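Local coordinates for Lin1840 protein (Listeria innocua serovar 6a, PDB 4ZOB), which probably hydrolyses terminal, non-reducing beta-D-glucosyl residues to release beta-D-glucose, as a family 3 glycoside hydrolase, at residues P145-V150 and A194-A199; G171-A176 and M186-K191. The protein carries 1 engineered substitution. One frame throughout, in Å; residues are numbered along the deposited sequence.

Overall arrangement
Both contacts belong to the N-terminal domain of this family 3 glycoside hydrolase, a TIM-barrel relative; contact 2 uses the first residues of strand 187-193, and contact 1 the loop that leaves its other end. Along the chain the order is 145-150, 171-176, 186-191, 194-199, so contact 2 lies between the two halves of contact 1. Contact 2 joins the end of helix 158-173 to the start of the strand; contact 1 joins the loops that follow strands 133-134 and 187-193. Their centres are about 23 Å apart, yet one beta-alpha-beta unit thus supplies two side chains, Arg-149 in contact 1 and Lys-191 in contact 2, that both donate to O3 of the bound D-glucono-1,5-lactone.

Contact 1 (P145-V150 and A194-A199); sequences PRWGRV and AAYGAA. With LGC (D-glucono-1,5-lactone), chain C.
Tyr-196 is the first residue of 194-199 to meet 145-150, and it meets two side chains there. With CG anti to the backbone N (chi1 175°), its ring stands up from the short 3-10 turn 196-197 and presents one face to Trp-147. The six-membered ring of the indole comes in edge first, with CZ2 over the centre of the phenol ring, in a T-shaped stack with centroids 4.8 Å apart and planes at 88°. A tyrosine suits this place because its flat side receives the indole while its hydroxyl reaches the arginine: Arg-149 NH1 donates to Tyr-196 OH over 3.1 Å, from a guanidinium plane almost perpendicular to the phenol ring. The bond is bent, and the hydroxyl lies tilted from the guanidinium plane. The same NH1 gives a much straighter hydrogen bond (168°) to O2 of the bound lactone, 3.2 Å away, while NH2 reaches O3 of the lactone at 3.1 Å, so the arginine grips two neighbouring sugar hydroxyls. Glu-152 forms a salt bridge with NH2 and helps to fix the guanidinium group.

Gly-197 follows, lying against a face of the indole. Its CA approaches Trp-147 CZ3 to 3.4 Å in a CH-pi contact; glycine suits the place because its CA, with no side chain, can lie directly on the ring. Arg-149 CB lies against the opposite face, toward its rim. Last comes Ala-199, whose small methyl CB lies over the same face as Gly-197, 4.2 Å from Trp-147 NE1; that nitrogen donates to Glu-204. Tryptophan thus offers a broad apolar surface and places its one polar atom beside a carboxylate. Together these loops, which follow neighbouring parallel strands, form part of the sugar-binding pocket at the C-terminal ends of the strands of a TIM-barrel-like domain, where such barrels carry their active sites.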
ATOM      1  N   PRO A 145       0.423  -5.069  -9.267  1.00 18.32           N
ATOM      2  CA  PRO A 145      -0.107  -5.561 -10.528  1.00 18.25           C
ATOM      3  C   PRO A 145      -1.637  -5.512 -10.694  1.00 19.58           C
ATOM      4  O   PRO A 145      -2.142  -5.711 -11.804  1.00 16.79           O
ATOM      5  CB  PRO A 145       0.443  -6.984 -10.609  1.00 18.41           C
ATOM      6  CG  PRO A 145       0.779  -7.367  -9.243  1.00 19.31           C
ATOM      7  CD  PRO A 145       1.122  -6.111  -8.501  1.00 19.67           C
ATOM      8  N   ARG A 146      -2.363  -5.220  -9.616  1.00 18.53           N
ATOM      9  CA  ARG A 146      -3.768  -4.887  -9.727  1.00 16.02           C
ATOM     10  C   ARG A 146      -3.997  -3.751 -10.702  1.00 15.63           C
ATOM     11  O   ARG A 146      -4.995  -3.713 -11.370  1.00 15.73           O
ATOM     12  CB  ARG A 146      -4.321  -4.492  -8.372  1.00 17.62           C
ATOM     13  CG  ARG A 146      -4.318  -5.620  -7.338  1.00 18.44           C
ATOM     14  CD  ARG A 146      -4.785  -5.072  -6.007  1.00 18.46           C
ATOM     15  NE  ARG A 146      -3.715  -4.306  -5.360  1.00 17.35           N
ATOM     16  CZ  ARG A 146      -3.669  -4.026  -4.057  1.00 18.77           C
ATOM     17  NH1 ARG A 146      -4.669  -4.374  -3.255  1.00 15.96           N
ATOM     18  NH2 ARG A 146      -2.613  -3.392  -3.547  1.00 21.83           N
ATOM     19  N   TRP A 147      -3.072  -2.811 -10.780  1.00 16.56           N
ATOM     20  CA  TRP A 147      -3.254  -1.649 -11.619  1.00 16.36           C
ATOM     21  C   TRP A 147      -3.184  -2.047 -13.108  1.00 17.31           C
ATOM     22  O   TRP A 147      -2.241  -2.735 -13.555  1.00 18.70           O
ATOM     23  CB  TRP A 147      -2.191  -0.629 -11.259  1.00 15.63           C
ATOM     24  CG  TRP A 147      -2.370   0.748 -11.794  1.00 15.39           C
ATOM     25  CD1 TRP A 147      -3.499   1.551 -11.731  1.00 14.69           C
ATOM     26  CD2 TRP A 147      -1.369   1.522 -12.408  1.00 14.03           C
ATOM     27  NE1 TRP A 147      -3.235   2.767 -12.300  1.00 15.31           N
ATOM     28  CE2 TRP A 147      -1.925   2.768 -12.714  1.00 15.57           C
ATOM     29  CE3 TRP A 147      -0.043   1.281 -12.741  1.00 15.68           C
ATOM     30  CZ2 TRP A 147      -1.197   3.755 -13.367  1.00 16.37           C
ATOM     31  CZ3 TRP A 147       0.674   2.263 -13.382  1.00 17.36           C
ATOM     32  CH2 TRP A 147       0.108   3.478 -13.685  1.00 16.98           C
ATOM     33  N   GLY A 148      -4.178  -1.622 -13.886  1.00 17.33           N
ATOM     34  CA  GLY A 148      -4.257  -2.091 -15.284  1.00 17.12           C
ATOM     35  C   GLY A 148      -3.086  -1.621 -16.125  1.00 16.21           C
ATOM     36  O   GLY A 148      -2.680  -2.277 -17.084  1.00 15.98           O
ATOM     37  N   ARG A 149      -2.512  -0.501 -15.711  1.00 16.35           N
ATOM     38  CA  ARG A 149      -1.486   0.193 -16.487  1.00 16.03           C
ATOM     39  C   ARG A 149      -0.059  -0.311 -16.288  1.00 15.57           C
ATOM     40  O   ARG A 149       0.872   0.289 -16.828  1.00 15.54           O
ATOM     41  CB  ARG A 149      -1.550   1.674 -16.166  1.00 16.16           C
ATOM     42  CG  ARG A 149      -2.985   2.186 -16.116  1.00 16.62           C
ATOM     43  CD  ARG A 149      -3.085   3.664 -16.364  1.00 18.23           C
ATOM     44  NE  ARG A 149      -2.503   4.020 -17.662  1.00 21.75           N
ATOM     45  CZ  ARG A 149      -2.727   5.140 -18.351  1.00 19.95           C
ATOM     46  NH1 ARG A 149      -3.560   6.065 -17.908  1.00 17.79           N
ATOM     47  NH2 ARG A 149      -2.077   5.337 -19.504  1.00 19.96           N
ATOM     48  N   VAL A 150       0.116  -1.393 -15.520  1.00 15.00           N
ATOM     49  CA  VAL A 150       1.439  -2.009 -15.380  1.00 15.03           C
ATOM     50  C   VAL A 150       1.945  -2.473 -16.740  1.00 17.48           C
ATOM     51  O   VAL A 150       3.157  -2.513 -16.976  1.00 17.93           O
ATOM     52  CB  VAL A 150       1.506  -3.147 -14.333  1.00 13.92           C
ATOM     53  CG1 VAL A 150       1.308  -2.595 -12.945  1.00 13.47           C
ATOM     54  CG2 VAL A 150       0.524  -4.283 -14.578  1.00 13.52           C
ATOM     55  N   ALA A 194       3.894  12.926 -11.847  1.00 20.55           N
ATOM     56  CA  ALA A 194       4.802  11.828 -11.463  1.00 19.33           C
ATOM     57  C   ALA A 194       4.172  10.812 -10.505  1.00 16.00           C
ATOM     58  O   ALA A 194       3.167  11.086  -9.853  1.00 15.88           O
ATOM     59  CB  ALA A 194       6.070  12.387 -10.842  1.00 19.19           C
ATOM     60  N   ALA A 195       4.782   9.634 -10.458  1.00 14.83           N
ATOM     61  CA  ALA A 195       4.499   8.606  -9.409  1.00 17.20           C
ATOM     62  C   ALA A 195       3.101   7.961  -9.524  1.00 16.00           C
ATOM     63  O   ALA A 195       2.560   7.400  -8.542  1.00 11.69           O
ATOM     64  CB  ALA A 195       4.703   9.197  -8.010  1.00 18.27           C
ATOM     65  N   TYR A 196       2.542   8.055 -10.734  1.00 15.07           N
ATOM     66  CA  TYR A 196       1.142   7.656 -11.020  1.00 16.14           C
ATOM     67  C   TYR A 196       0.881   6.179 -10.736  1.00 15.31           C
ATOM     68  O   TYR A 196      -0.265   5.798 -10.412  1.00 14.62           O
ATOM     69  CB  TYR A 196       0.842   7.967 -12.508  1.00 17.15           C
ATOM     70  CG  TYR A 196      -0.496   7.537 -13.090  1.00 18.06           C
ATOM     71  CD1 TYR A 196      -1.674   7.617 -12.365  1.00 16.58           C
ATOM     72  CD2 TYR A 196      -0.569   7.123 -14.407  1.00 19.71           C
ATOM     73  CE1 TYR A 196      -2.879   7.265 -12.942  1.00 19.38           C
ATOM     74  CE2 TYR A 196      -1.761   6.776 -14.979  1.00 20.92           C
ATOM     75  CZ  TYR A 196      -2.912   6.858 -14.249  1.00 21.27           C
ATOM     76  OH  TYR A 196      -4.072   6.494 -14.858  1.00 17.89           O
ATOM     77  N   GLY A 197       1.943   5.381 -10.869  1.00 15.07           N
ATOM     78  CA  GLY A 197       1.877   3.928 -10.721  1.00 17.64           C
ATOM     79  C   GLY A 197       1.787   3.390  -9.305  1.00 18.80           C
ATOM     80  O   GLY A 197       1.661   2.151  -9.076  1.00 16.49           O
ATOM     81  N   ALA A 198       1.847   4.305  -8.349  1.00 18.73           N
ATOM     82  CA  ALA A 198       1.766   3.910  -6.953  1.00 18.19           C
ATOM     83  C   ALA A 198       0.299   4.074  -6.492  1.00 19.23           C
ATOM     84  O   ALA A 198       0.028   4.035  -5.293  1.00 17.77           O
ATOM     85  CB  ALA A 198       2.724   4.725  -6.110  1.00 15.68           C
ATOM     86  N   ALA A 199      -0.639   4.265  -7.446  1.00 20.17           N
ATOM     87  CA  ALA A 199      -2.082   4.288  -7.098  1.00 19.82           C
ATOM     88  C   ALA A 199      -2.428   3.338  -5.967  1.00 21.01           C
ATOM     89  O   ALA A 199      -2.085   2.129  -5.971  1.00 19.21           O
ATOM     90  CB  ALA A 199      -2.944   3.929  -8.274  1.00 21.06           C
TER
HETATM   91  C1  LGC C 801      -5.245   9.196 -21.112  1.00 25.06           C
HETATM   92  C2  LGC C 801      -3.995   8.515 -20.636  1.00 23.79           C
HETATM   93  O5  LGC C 801      -5.332   9.704 -22.465  1.00 24.94           O
HETATM   94  O1  LGC C 801      -6.234   9.322 -20.379  1.00 22.09           O
HETATM   95  O2  LGC C 801      -3.785   8.912 -19.299  1.00 25.20           O
HETATM   96  C3  LGC C 801      -2.724   8.932 -21.362  1.00 24.09           C
HETATM   97  O3  LGC C 801      -1.637   8.021 -21.016  1.00 22.27           O
HETATM   98  C4  LGC C 801      -3.040   9.088 -22.871  1.00 20.47           C
HETATM   99  O4  LGC C 801      -1.887   9.504 -23.600  1.00 14.52           O
HETATM  100  C5  LGC C 801      -4.116  10.138 -23.046  1.00 20.33           C
HETATM  101  C6  LGC C 801      -4.413  10.452 -24.524  1.00 18.29           C
HETATM  102  O6  LGC C 801      -4.423   9.268 -25.312  1.00 12.66           O

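Contact 2 (G171-A176 and M186-K191). With LGC (D-glucono-1,5-lactone), chain C.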
ATOM      1  N   GLY A 171      15.224   5.912 -29.830  1.00 33.22           N
ATOM      2  CA  GLY A 171      14.628   5.269 -30.997  1.00 29.51           C
ATOM      3  C   GLY A 171      13.557   6.095 -31.697  1.00 29.09           C
ATOM      4  O   GLY A 171      13.497   6.099 -32.925  1.00 31.54           O
ATOM      5  N   TYR A 172      12.702   6.771 -30.929  1.00 28.29           N
ATOM      6  CA  TYR A 172      11.665   7.626 -31.506  1.00 28.37           C
ATOM      7  C   TYR A 172      12.311   8.859 -32.160  1.00 31.06           C
ATOM      8  O   TYR A 172      11.988   9.213 -33.287  1.00 33.10           O
ATOM      9  CB  TYR A 172      10.650   8.116 -30.451  1.00 29.81           C
ATOM     10  CG  TYR A 172       9.758   7.072 -29.779  1.00 32.37           C
ATOM     11  CD1 TYR A 172       8.920   6.257 -30.528  1.00 31.59           C
ATOM     12  CD2 TYR A 172       9.720   6.948 -28.376  1.00 29.76           C
ATOM     13  CE1 TYR A 172       8.107   5.326 -29.922  1.00 28.16           C
ATOM     14  CE2 TYR A 172       8.922   6.007 -27.767  1.00 28.15           C
ATOM     15  CZ  TYR A 172       8.106   5.199 -28.548  1.00 30.58           C
ATOM     16  OH  TYR A 172       7.271   4.277 -27.969  1.00 30.69           O
ATOM     17  N   GLN A 173      13.236   9.500 -31.444  1.00 33.09           N
ATOM     18  CA  GLN A 173      13.768  10.837 -31.811  1.00 28.21           C
ATOM     19  C   GLN A 173      15.127  10.871 -32.503  1.00 30.35           C
ATOM     20  O   GLN A 173      15.497  11.916 -33.060  1.00 28.42           O
ATOM     21  CB  GLN A 173      13.927  11.700 -30.572  1.00 25.75           C
ATOM     22  CG  GLN A 173      12.690  11.828 -29.706  1.00 27.08           C
ATOM     23  CD  GLN A 173      12.844  12.855 -28.606  1.00 24.24           C
ATOM     24  OE1 GLN A 173      11.854  13.380 -28.132  1.00 28.05           O
ATOM     25  NE2 GLN A 173      14.080  13.169 -28.216  1.00 24.54           N
ATOM     26  N   GLY A 174      15.887   9.769 -32.419  1.00 32.60           N
ATOM     27  CA  GLY A 174      17.319   9.776 -32.769  1.00 29.73           C
ATOM     28  C   GLY A 174      17.943  11.014 -32.166  1.00 31.70           C
ATOM     29  O   GLY A 174      17.654  11.354 -31.024  1.00 30.51           O
ATOM     30  N   ASP A 175      18.743  11.722 -32.955  1.00 36.92           N
ATOM     31  CA  ASP A 175      19.344  13.002 -32.552  1.00 36.19           C
ATOM     32  C   ASP A 175      18.278  14.105 -32.658  1.00 36.12           C
ATOM     33  O   ASP A 175      17.856  14.481 -33.746  1.00 47.86           O
ATOM     34  CB  ASP A 175      20.581  13.261 -33.431  1.00 39.62           C
ATOM     35  CG  ASP A 175      21.214  14.647 -33.241  1.00 46.87           C
ATOM     36  OD1 ASP A 175      20.644  15.572 -32.596  1.00 39.66           O
ATOM     37  OD2 ASP A 175      22.326  14.798 -33.797  1.00 57.30           O
ATOM     38  N   ALA A 176      17.859  14.616 -31.509  1.00 32.81           N
ATOM     39  CA  ALA A 176      16.711  15.514 -31.399  1.00 38.72           C
ATOM     40  C   ALA A 176      16.964  16.961 -31.827  1.00 41.45           C
ATOM     41  O   ALA A 176      16.029  17.781 -31.837  1.00 40.13           O
ATOM     42  CB  ALA A 176      16.208  15.501 -29.959  1.00 42.05           C
ATOM     43  N   MET A 186      10.486  11.125 -34.609  1.00 33.32           N
ATOM     44  CA  MET A 186       9.412  11.950 -34.052  1.00 32.12           C
ATOM     45  C   MET A 186       9.691  12.344 -32.605  1.00 31.04           C
ATOM     46  O   MET A 186      10.463  11.683 -31.895  1.00 32.31           O
ATOM     47  CB  MET A 186       8.087  11.184 -34.102  1.00 32.23           C
ATOM     48  CG  MET A 186       7.950  10.092 -33.030  1.00 32.61           C
ATOM     49  SD  MET A 186       6.619   8.918 -33.327  1.00 32.07           S
ATOM     50  CE  MET A 186       5.211  10.022 -33.426  1.00 31.06           C
ATOM     51  N   ALA A 187       9.005  13.390 -32.165  1.00 29.30           N
ATOM     52  CA  ALA A 187       9.079  13.842 -30.793  1.00 29.44           C
ATOM     53  C   ALA A 187       8.421  12.851 -29.863  1.00 30.70           C
ATOM     54  O   ALA A 187       7.386  12.261 -30.186  1.00 31.95           O
ATOM     55  CB  ALA A 187       8.409  15.189 -30.625  1.00 26.42           C
ATOM     56  N   ALA A 188       9.030  12.710 -28.692  1.00 28.02           N
ATOM     57  CA  ALA A 188       8.552  11.831 -27.663  1.00 29.17           C
ATOM     58  C   ALA A 188       8.133  12.635 -26.431  1.00 29.07           C
ATOM     59  O   ALA A 188       8.648  13.737 -26.170  1.00 28.78           O
ATOM     60  CB  ALA A 188       9.644  10.824 -27.311  1.00 31.95           C
ATOM     61  N   CYS A 189       7.191  12.070 -25.689  1.00 27.70           N
ATOM     62  CA  CYS A 189       6.604  12.720 -24.517  1.00 26.62           C
ATOM     63  C   CYS A 189       6.617  11.770 -23.332  1.00 28.41           C
ATOM     64  O   CYS A 189       5.884  10.781 -23.316  1.00 32.23           O
ATOM     65  CB  CYS A 189       5.168  13.135 -24.779  1.00 22.95           C
ATOM     66  SG  CYS A 189       4.378  13.812 -23.286  1.00 22.79           S
ATOM     67  N   VAL A 190       7.457  12.055 -22.352  1.00 27.12           N
ATOM     68  CA  VAL A 190       7.542  11.210 -21.147  1.00 24.58           C
ATOM     69  C   VAL A 190       6.277  11.313 -20.301  1.00 25.51           C
ATOM     70  O   VAL A 190       5.763  12.421 -20.099  1.00 25.56           O
ATOM     71  CB  VAL A 190       8.732  11.666 -20.306  1.00 23.60           C
ATOM     72  CG1 VAL A 190       8.557  11.336 -18.819  1.00 25.32           C
ATOM     73  CG2 VAL A 190       9.991  11.077 -20.892  1.00 22.88           C
ATOM     74  N   LYS A 191       5.780  10.183 -19.792  1.00 24.64           N
ATOM     75  CA  LYS A 191       4.632  10.226 -18.855  1.00 24.49           C
ATOM     76  C   LYS A 191       4.748   9.175 -17.783  1.00 22.73           C
ATOM     77  O   LYS A 191       5.544   8.277 -17.950  1.00 24.32           O
ATOM     78  CB  LYS A 191       3.318  10.049 -19.615  1.00 25.25           C
ATOM     79  CG  LYS A 191       3.207   8.759 -20.422  1.00 25.43           C
ATOM     80  CD  LYS A 191       2.014   8.787 -21.378  1.00 24.52           C
ATOM     81  CE  LYS A 191       1.583   7.391 -21.780  1.00 23.93           C
ATOM     82  NZ  LYS A 191       0.474   7.499 -22.750  1.00 27.40           N
TER
HETATM   83  C1  LGC C 801      -5.245   9.196 -21.112  1.00 25.06           C
HETATM   84  C2  LGC C 801      -3.995   8.515 -20.636  1.00 23.79           C
HETATM   85  O5  LGC C 801      -5.332   9.704 -22.465  1.00 24.94           O
HETATM   86  O1  LGC C 801      -6.234   9.322 -20.379  1.00 22.09           O
HETATM   87  O2  LGC C 801      -3.785   8.912 -19.299  1.00 25.20           O
HETATM   88  C3  LGC C 801      -2.724   8.932 -21.362  1.00 24.09           C
HETATM   89  O3  LGC C 801      -1.637   8.021 -21.016  1.00 22.27           O
HETATM   90  C4  LGC C 801      -3.040   9.088 -22.871  1.00 20.47           C
HETATM   91  O4  LGC C 801      -1.887   9.504 -23.600  1.00 14.52           O
HETATM   92  C5  LGC C 801      -4.116  10.138 -23.046  1.00 20.33           C
HETATM   93  C6  LGC C 801      -4.413  10.452 -24.524  1.00 18.29           C
HETATM   94  O6  LGC C 801      -4.423   9.268 -25.312  1.00 12.66           O
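Gln-173 has CG anti to its carbonyl carbon (chi1 -53°) and an extended chain beyond it (chi2 -171°), which carries the amide across to strand 187-193; Tyr-172, with a similar chi1 of -66°, lays its ring beside Ala-188. This is the helix-to-strand turn of a beta-alpha-beta unit in the barrel-like domain, where helix 158-173 ends and the chain returns through Gly-174, whose positive phi glycine accepts readily.

Two hydrogen bonds close the turn. Met-186 N donates to Tyr-172 O at 2.8 Å. Ala-188 N donates to Gln-173 OE1 at 3.0 Å, in the carbonyl plane and on a lone pair. OE1 also accepts from Lys-232 N, while Gln-173 NE2 binds Gly-230 O; glutamine suits the place because one amide can both accept and donate, tying the start of strand 187-193 to the loop that leads into strand 233-236. Alanine is small enough at 188 for its CB to fit 4.0 Å from Tyr-172 CD2, and the tyrosine hydroxyl bonds Ser-136. Met-186 CG packs on Tyr-172 CB, its flexible chain running on toward helix 112-128. At the other end of the segment, the extended Lys-191 places NZ 2.8 Å from O3 of the bound lactone.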